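Local coordinates for Nop domain-containing protein (Archaeoglobus fulgidus, PDB 1NT2) that forms a complex with fibrillarin as a core protein of the archaeal box C/D sRNP and probably binds its guide RNA, at residues Arg2-Tyr10 against Lys27-Val38. Numbering follows the deposited sequence.
Sequences RYNLWFGVY and KAENPSPLPFNV
A28 opens the contact by packing against the backbone of N4, where the two segments come nearest, with CA atoms 4.7 Å apart. Next comes E29. Its chain is extended beyond CG and carries the carboxylate to R2, and OE1 forms a salt bridge with R2 NH2 at 2.8 Å. The guanidinium and carboxylate planes are 63° apart, so the two groups do not lie flat against each other.

N30 turns its amide to the backbone of N4. OD1 accepts a nearly straight hydrogen bond from N4 N (3.3 Å, 170° at the hydrogen). ND2 gives a weak, bent one back to N4 O. One side chain thus meets both polar backbone groups of N4, though the second bond is weak. OD1 also sits at the edge of the Y3 ring.

L34 runs past the side chains of Y3 and L5 in the direction opposite to theirs, one methyl on each. CD1 meets L5 CD2, and CD2 meets Y3 CD2. P35 lies at the hydroxyl end of Y3.

F36 is the centre of an aromatic cluster with Y3 and Y10. The edge of F36 points into the face of Y3 in a T-shaped pair, with centroids 4.7 Å apart and planes at 71°. The Y10 ring lies obliquely over one face of F36. V38 ends the segment. Its CG1 touches L5 CD1 and F7 CE1, each at 3.8 Å, and W6 CD1 more loosely.

N30 and V38 also pack on G122 of the fibrillarin chain, which places this contact at the interface between the two proteins. The 27-38 loop links helix 21-27 to helix 38-43 and packs against the two-stranded antiparallel hairpin of strands 3-4 and 9-10. V41 of helix 38-43 touches L5, Y10 and F36, while W6 packs on helix 50-71.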
ATOM      1  N   ARG B   2      28.696  40.080  14.809  1.00 66.01           N
ATOM      2  CA  ARG B   2      27.366  40.435  14.323  1.00 64.55           C
ATOM      3  C   ARG B   2      26.281  39.959  15.281  1.00 61.95           C
ATOM      4  O   ARG B   2      26.165  38.766  15.569  1.00 61.58           O
ATOM      5  CB  ARG B   2      27.111  39.825  12.936  1.00 66.56           C
ATOM      6  CG  ARG B   2      25.652  39.931  12.484  1.00 68.44           C
ATOM      7  CD  ARG B   2      25.354  39.090  11.242  1.00 70.62           C
ATOM      8  NE  ARG B   2      23.918  38.831  11.116  1.00 72.84           N
ATOM      9  CZ  ARG B   2      23.359  38.044  10.198  1.00 73.25           C
ATOM     10  NH1 ARG B   2      24.108  37.422   9.294  1.00 72.40           N
ATOM     11  NH2 ARG B   2      22.043  37.863  10.197  1.00 73.88           N
ATOM     12  N   TYR B   3      25.488  40.898  15.777  1.00 58.48           N
ATOM     13  CA  TYR B   3      24.396  40.558  16.676  1.00 54.93           C
ATOM     14  C   TYR B   3      23.096  41.020  16.030  1.00 52.71           C
ATOM     15  O   TYR B   3      23.037  42.099  15.449  1.00 51.73           O
ATOM     16  CB  TYR B   3      24.596  41.222  18.040  1.00 54.35           C
ATOM     17  CG  TYR B   3      25.635  40.545  18.913  1.00 53.04           C
ATOM     18  CD1 TYR B   3      26.796  41.218  19.310  1.00 52.31           C
ATOM     19  CD2 TYR B   3      25.438  39.248  19.376  1.00 51.93           C
ATOM     20  CE1 TYR B   3      27.725  40.617  20.154  1.00 51.54           C
ATOM     21  CE2 TYR B   3      26.359  38.638  20.220  1.00 52.16           C
ATOM     22  CZ  TYR B   3      27.498  39.323  20.610  1.00 52.41           C
ATOM     23  OH  TYR B   3      28.386  38.715  21.472  1.00 52.20           O
ATOM     24  N   ASN B   4      22.062  40.190  16.116  1.00 50.91           N
ATOM     25  CA  ASN B   4      20.778  40.516  15.513  1.00 48.18           C
ATOM     26  C   ASN B   4      19.727  40.879  16.556  1.00 46.93           C
ATOM     27  O   ASN B   4      19.041  40.011  17.080  1.00 47.41           O
ATOM     28  CB  ASN B   4      20.266  39.339  14.670  1.00 46.17           C
ATOM     29  CG  ASN B   4      21.271  38.874  13.621  1.00 45.26           C
ATOM     30  OD1 ASN B   4      21.992  37.892  13.823  1.00 42.99           O
ATOM     31  ND2 ASN B   4      21.323  39.583  12.492  1.00 43.84           N
ATOM     32  N   LEU B   5      19.604  42.164  16.857  1.00 45.64           N
ATOM     33  CA  LEU B   5      18.614  42.606  17.825  1.00 44.67           C
ATOM     34  C   LEU B   5      17.387  43.073  17.051  1.00 44.00           C
ATOM     35  O   LEU B   5      17.478  43.345  15.857  1.00 44.82           O
ATOM     36  CB  LEU B   5      19.189  43.735  18.671  1.00 45.03           C
ATOM     37  CG  LEU B   5      20.626  43.496  19.151  1.00 45.58           C
ATOM     38  CD1 LEU B   5      20.962  44.543  20.208  1.00 46.12           C
ATOM     39  CD2 LEU B   5      20.796  42.083  19.712  1.00 44.32           C
ATOM     40  N   TRP B   6      16.245  43.172  17.722  1.00 42.43           N
ATOM     41  CA  TRP B   6      15.007  43.566  17.055  1.00 41.44           C
ATOM     42  C   TRP B   6      14.984  44.904  16.324  1.00 42.83           C
ATOM     43  O   TRP B   6      14.118  45.119  15.474  1.00 43.37           O
ATOM     44  CB  TRP B   6      13.827  43.514  18.029  1.00 39.04           C
ATOM     45  CG  TRP B   6      13.800  44.582  19.092  1.00 36.49           C
ATOM     46  CD1 TRP B   6      14.364  44.523  20.339  1.00 35.82           C
ATOM     47  CD2 TRP B   6      13.117  45.840  19.022  1.00 34.46           C
ATOM     48  NE1 TRP B   6      14.067  45.660  21.049  1.00 34.37           N
ATOM     49  CE2 TRP B   6      13.304  46.486  20.265  1.00 33.66           C
ATOM     50  CE3 TRP B   6      12.362  46.482  18.031  1.00 33.61           C
ATOM     51  CZ2 TRP B   6      12.765  47.744  20.542  1.00 33.24           C
ATOM     52  CZ3 TRP B   6      11.825  47.728  18.307  1.00 33.68           C
ATOM     53  CH2 TRP B   6      12.029  48.347  19.556  1.00 33.54           C
ATOM     54  N   PHE B   7      15.911  45.807  16.644  1.00 44.32           N
ATOM     55  CA  PHE B   7      15.949  47.109  15.970  1.00 45.04           C
ATOM     56  C   PHE B   7      17.063  47.208  14.938  1.00 45.37           C
ATOM     57  O   PHE B   7      16.964  47.986  13.990  1.00 46.07           O
ATOM     58  CB  PHE B   7      16.072  48.272  16.975  1.00 44.22           C
ATOM     59  CG  PHE B   7      17.017  48.009  18.117  1.00 43.86           C
ATOM     60  CD1 PHE B   7      16.563  47.399  19.290  1.00 43.58           C
ATOM     61  CD2 PHE B   7      18.360  48.351  18.015  1.00 42.83           C
ATOM     62  CE1 PHE B   7      17.439  47.130  20.344  1.00 43.54           C
ATOM     63  CE2 PHE B   7      19.242  48.089  19.060  1.00 43.46           C
ATOM     64  CZ  PHE B   7      18.783  47.476  20.229  1.00 43.86           C
ATOM     65  N   GLY B   8      18.115  46.419  15.112  1.00 45.71           N
ATOM     66  CA  GLY B   8      19.208  46.464  14.159  1.00 47.93           C
ATOM     67  C   GLY B   8      20.366  45.530  14.471  1.00 50.00           C
ATOM     68  O   GLY B   8      20.230  44.604  15.278  1.00 50.15           O
ATOM     69  N   VAL B   9      21.507  45.789  13.829  1.00 51.03           N
ATOM     70  CA  VAL B   9      22.716  44.988  13.990  1.00 51.70           C
ATOM     71  C   VAL B   9      23.788  45.688  14.827  1.00 53.01           C
ATOM     72  O   VAL B   9      24.467  46.599  14.357  1.00 52.93           O
ATOM     73  CB  VAL B   9      23.331  44.653  12.627  1.00 51.74           C
ATOM     74  CG1 VAL B   9      24.404  43.586  12.793  1.00 53.44           C
ATOM     75  CG2 VAL B   9      22.254  44.202  11.665  1.00 50.41           C
ATOM     76  N   TYR B  10      23.940  45.234  16.064  1.00 54.96           N
ATOM     77  CA  TYR B  10      24.915  45.786  16.993  1.00 57.00           C
ATOM     78  C   TYR B  10      26.240  45.006  16.922  1.00 58.84           C
ATOM     79  O   TYR B  10      26.276  43.841  16.507  1.00 58.27           O
ATOM     80  CB  TYR B  10      24.332  45.735  18.418  1.00 56.48           C
ATOM     81  CG  TYR B  10      25.292  46.109  19.527  1.00 56.68           C
ATOM     82  CD1 TYR B  10      25.473  47.439  19.906  1.00 56.12           C
ATOM     83  CD2 TYR B  10      26.062  45.133  20.163  1.00 57.04           C
ATOM     84  CE1 TYR B  10      26.405  47.785  20.890  1.00 56.27           C
ATOM     85  CE2 TYR B  10      26.999  45.472  21.143  1.00 57.04           C
ATOM     86  CZ  TYR B  10      27.167  46.797  21.498  1.00 56.32           C
ATOM     87  OH  TYR B  10      28.123  47.127  22.426  1.00 56.07           O
ATOM     88  N   LYS B  27      13.692  38.403  12.588  1.00 33.19           N
ATOM     89  CA  LYS B  27      15.066  38.049  12.244  1.00 32.26           C
ATOM     90  C   LYS B  27      16.065  38.061  13.396  1.00 31.77           C
ATOM     91  O   LYS B  27      17.217  37.718  13.183  1.00 31.62           O
ATOM     92  CB  LYS B  27      15.578  38.977  11.133  1.00 32.02           C
ATOM     93  CG  LYS B  27      14.845  38.808   9.805  1.00 32.20           C
ATOM     94  CD  LYS B  27      15.135  39.932   8.807  1.00 30.80           C
ATOM     95  CE  LYS B  27      16.581  39.962   8.345  1.00 30.36           C
ATOM     96  NZ  LYS B  27      16.790  41.030   7.332  1.00 29.89           N
ATOM     97  N   ALA B  28      15.636  38.445  14.598  1.00 31.18           N
ATOM     98  CA  ALA B  28      16.532  38.486  15.757  1.00 31.72           C
ATOM     99  C   ALA B  28      17.165  37.125  16.076  1.00 33.86           C
ATOM    100  O   ALA B  28      16.975  36.576  17.168  1.00 33.09           O
ATOM    101  CB  ALA B  28      15.788  39.003  16.966  1.00 30.11           C
ATOM    102  N   GLU B  29      17.936  36.614  15.114  1.00 37.28           N
ATOM    103  CA  GLU B  29      18.636  35.324  15.197  1.00 39.72           C
ATOM    104  C   GLU B  29      20.012  35.416  15.882  1.00 39.04           C
ATOM    105  O   GLU B  29      20.944  36.055  15.376  1.00 39.42           O
ATOM    106  CB  GLU B  29      18.802  34.720  13.773  1.00 43.36           C
ATOM    107  CG  GLU B  29      19.540  35.631  12.724  1.00 45.97           C
ATOM    108  CD  GLU B  29      19.761  34.988  11.324  1.00 47.03           C
ATOM    109  OE1 GLU B  29      20.213  35.720  10.403  1.00 45.51           O
ATOM    110  OE2 GLU B  29      19.495  33.770  11.143  1.00 46.70           O
ATOM    111  N   ASN B  30      20.125  34.779  17.039  1.00 36.56           N
ATOM    112  CA  ASN B  30      21.373  34.760  17.785  1.00 35.69           C
ATOM    113  C   ASN B  30      21.417  33.377  18.391  1.00 35.81           C
ATOM    114  O   ASN B  30      20.494  32.994  19.093  1.00 37.05           O
ATOM    115  CB  ASN B  30      21.355  35.828  18.874  1.00 35.54           C
ATOM    116  CG  ASN B  30      21.621  37.219  18.333  1.00 34.74           C
ATOM    117  OD1 ASN B  30      22.722  37.513  17.882  1.00 36.23           O
ATOM    118  ND2 ASN B  30      20.616  38.077  18.374  1.00 34.96           N
ATOM    119  N   PRO B  31      22.482  32.602  18.120  1.00 35.66           N
ATOM    120  CA  PRO B  31      22.645  31.236  18.632  1.00 35.60           C
ATOM    121  C   PRO B  31      23.340  31.086  19.977  1.00 35.78           C
ATOM    122  O   PRO B  31      23.767  29.991  20.340  1.00 36.57           O
ATOM    123  CB  PRO B  31      23.444  30.572  17.529  1.00 35.25           C
ATOM    124  CG  PRO B  31      24.419  31.654  17.211  1.00 36.04           C
ATOM    125  CD  PRO B  31      23.535  32.901  17.134  1.00 36.10           C
ATOM    126  N   SER B  32      23.455  32.168  20.725  1.00 35.59           N
ATOM    127  CA  SER B  32      24.137  32.075  21.998  1.00 36.22           C
ATOM    128  C   SER B  32      23.839  33.293  22.852  1.00 35.73           C
ATOM    129  O   SER B  32      23.902  34.426  22.366  1.00 36.46           O
ATOM    130  CB  SER B  32      25.645  31.962  21.746  1.00 37.46           C
ATOM    131  OG  SER B  32      26.386  31.957  22.953  1.00 39.63           O
ATOM    132  N   PRO B  33      23.526  33.080  24.142  1.00 34.34           N
ATOM    133  CA  PRO B  33      23.218  34.167  25.072  1.00 34.44           C
ATOM    134  C   PRO B  33      23.964  35.447  24.701  1.00 35.26           C
ATOM    135  O   PRO B  33      25.128  35.388  24.301  1.00 37.19           O
ATOM    136  CB  PRO B  33      23.676  33.597  26.408  1.00 33.62           C
ATOM    137  CG  PRO B  33      23.312  32.163  26.283  1.00 32.36           C
ATOM    138  CD  PRO B  33      23.751  31.819  24.873  1.00 33.48           C
ATOM    139  N   LEU B  34      23.308  36.598  24.809  1.00 34.81           N
ATOM    140  CA  LEU B  34      23.982  37.849  24.477  1.00 36.24           C
ATOM    141  C   LEU B  34      24.798  38.339  25.675  1.00 39.09           C
ATOM    142  O   LEU B  34      24.431  38.075  26.826  1.00 40.45           O
ATOM    143  CB  LEU B  34      22.968  38.911  24.059  1.00 33.40           C
ATOM    144  CG  LEU B  34      22.061  38.573  22.875  1.00 31.47           C
ATOM    145  CD1 LEU B  34      21.512  39.867  22.290  1.00 29.98           C
ATOM    146  CD2 LEU B  34      22.833  37.815  21.814  1.00 29.20           C
ATOM    147  N   PRO B  35      25.930  39.033  25.425  1.00 40.86           N
ATOM    148  CA  PRO B  35      26.736  39.515  26.555  1.00 40.86           C
ATOM    149  C   PRO B  35      26.335  40.923  26.960  1.00 40.44           C
ATOM    150  O   PRO B  35      27.066  41.599  27.678  1.00 37.73           O
ATOM    151  CB  PRO B  35      28.172  39.463  26.022  1.00 40.77           C
ATOM    152  CG  PRO B  35      28.075  38.643  24.737  1.00 41.78           C
ATOM    153  CD  PRO B  35      26.736  39.043  24.196  1.00 40.80           C
ATOM    154  N   PHE B  36      25.170  41.356  26.490  1.00 41.67           N
ATOM    155  CA  PHE B  36      24.656  42.682  26.807  1.00 44.48           C
ATOM    156  C   PHE B  36      23.137  42.738  26.914  1.00 47.46           C
ATOM    157  O   PHE B  36      22.441  41.788  26.549  1.00 49.52           O
ATOM    158  CB  PHE B  36      25.119  43.687  25.765  1.00 41.12           C
ATOM    159  CG  PHE B  36      24.952  43.221  24.357  1.00 37.86           C
ATOM    160  CD1 PHE B  36      25.706  42.161  23.872  1.00 35.90           C
ATOM    161  CD2 PHE B  36      24.076  43.881  23.496  1.00 36.93           C
ATOM    162  CE1 PHE B  36      25.595  41.771  22.541  1.00 37.98           C
ATOM    163  CE2 PHE B  36      23.951  43.504  22.160  1.00 35.93           C
ATOM    164  CZ  PHE B  36      24.709  42.450  21.676  1.00 36.60           C
ATOM    165  N   ASN B  37      22.619  43.852  27.419  1.00 49.45           N
ATOM    166  CA  ASN B  37      21.175  43.997  27.561  1.00 52.12           C
ATOM    167  C   ASN B  37      20.576  44.658  26.354  1.00 52.16           C
ATOM    168  O   ASN B  37      20.672  45.875  26.203  1.00 52.84           O
ATOM    169  CB  ASN B  37      20.823  44.822  28.793  1.00 55.60           C
ATOM    170  CG  ASN B  37      20.559  43.961  30.009  1.00 58.91           C
ATOM    171  OD1 ASN B  37      21.434  43.208  30.459  1.00 60.88           O
ATOM    172  ND2 ASN B  37      19.346  44.063  30.552  1.00 59.72           N
ATOM    173  N   VAL B  38      19.952  43.859  25.498  1.00 51.96           N
ATOM    174  CA  VAL B  38      19.333  44.390  24.290  1.00 52.95           C
ATOM    175  C   VAL B  38      18.523  45.633  24.642  1.00 52.90           C
ATOM    176  O   VAL B  38      18.465  46.601  23.882  1.00 51.73           O
ATOM    177  CB  VAL B  38      18.397  43.357  23.650  1.00 53.05           C
ATOM    178  CG1 VAL B  38      17.904  43.870  22.293  1.00 52.20           C
ATOM    179  CG2 VAL B  38      19.121  42.030  23.514  1.00 52.43           C
TER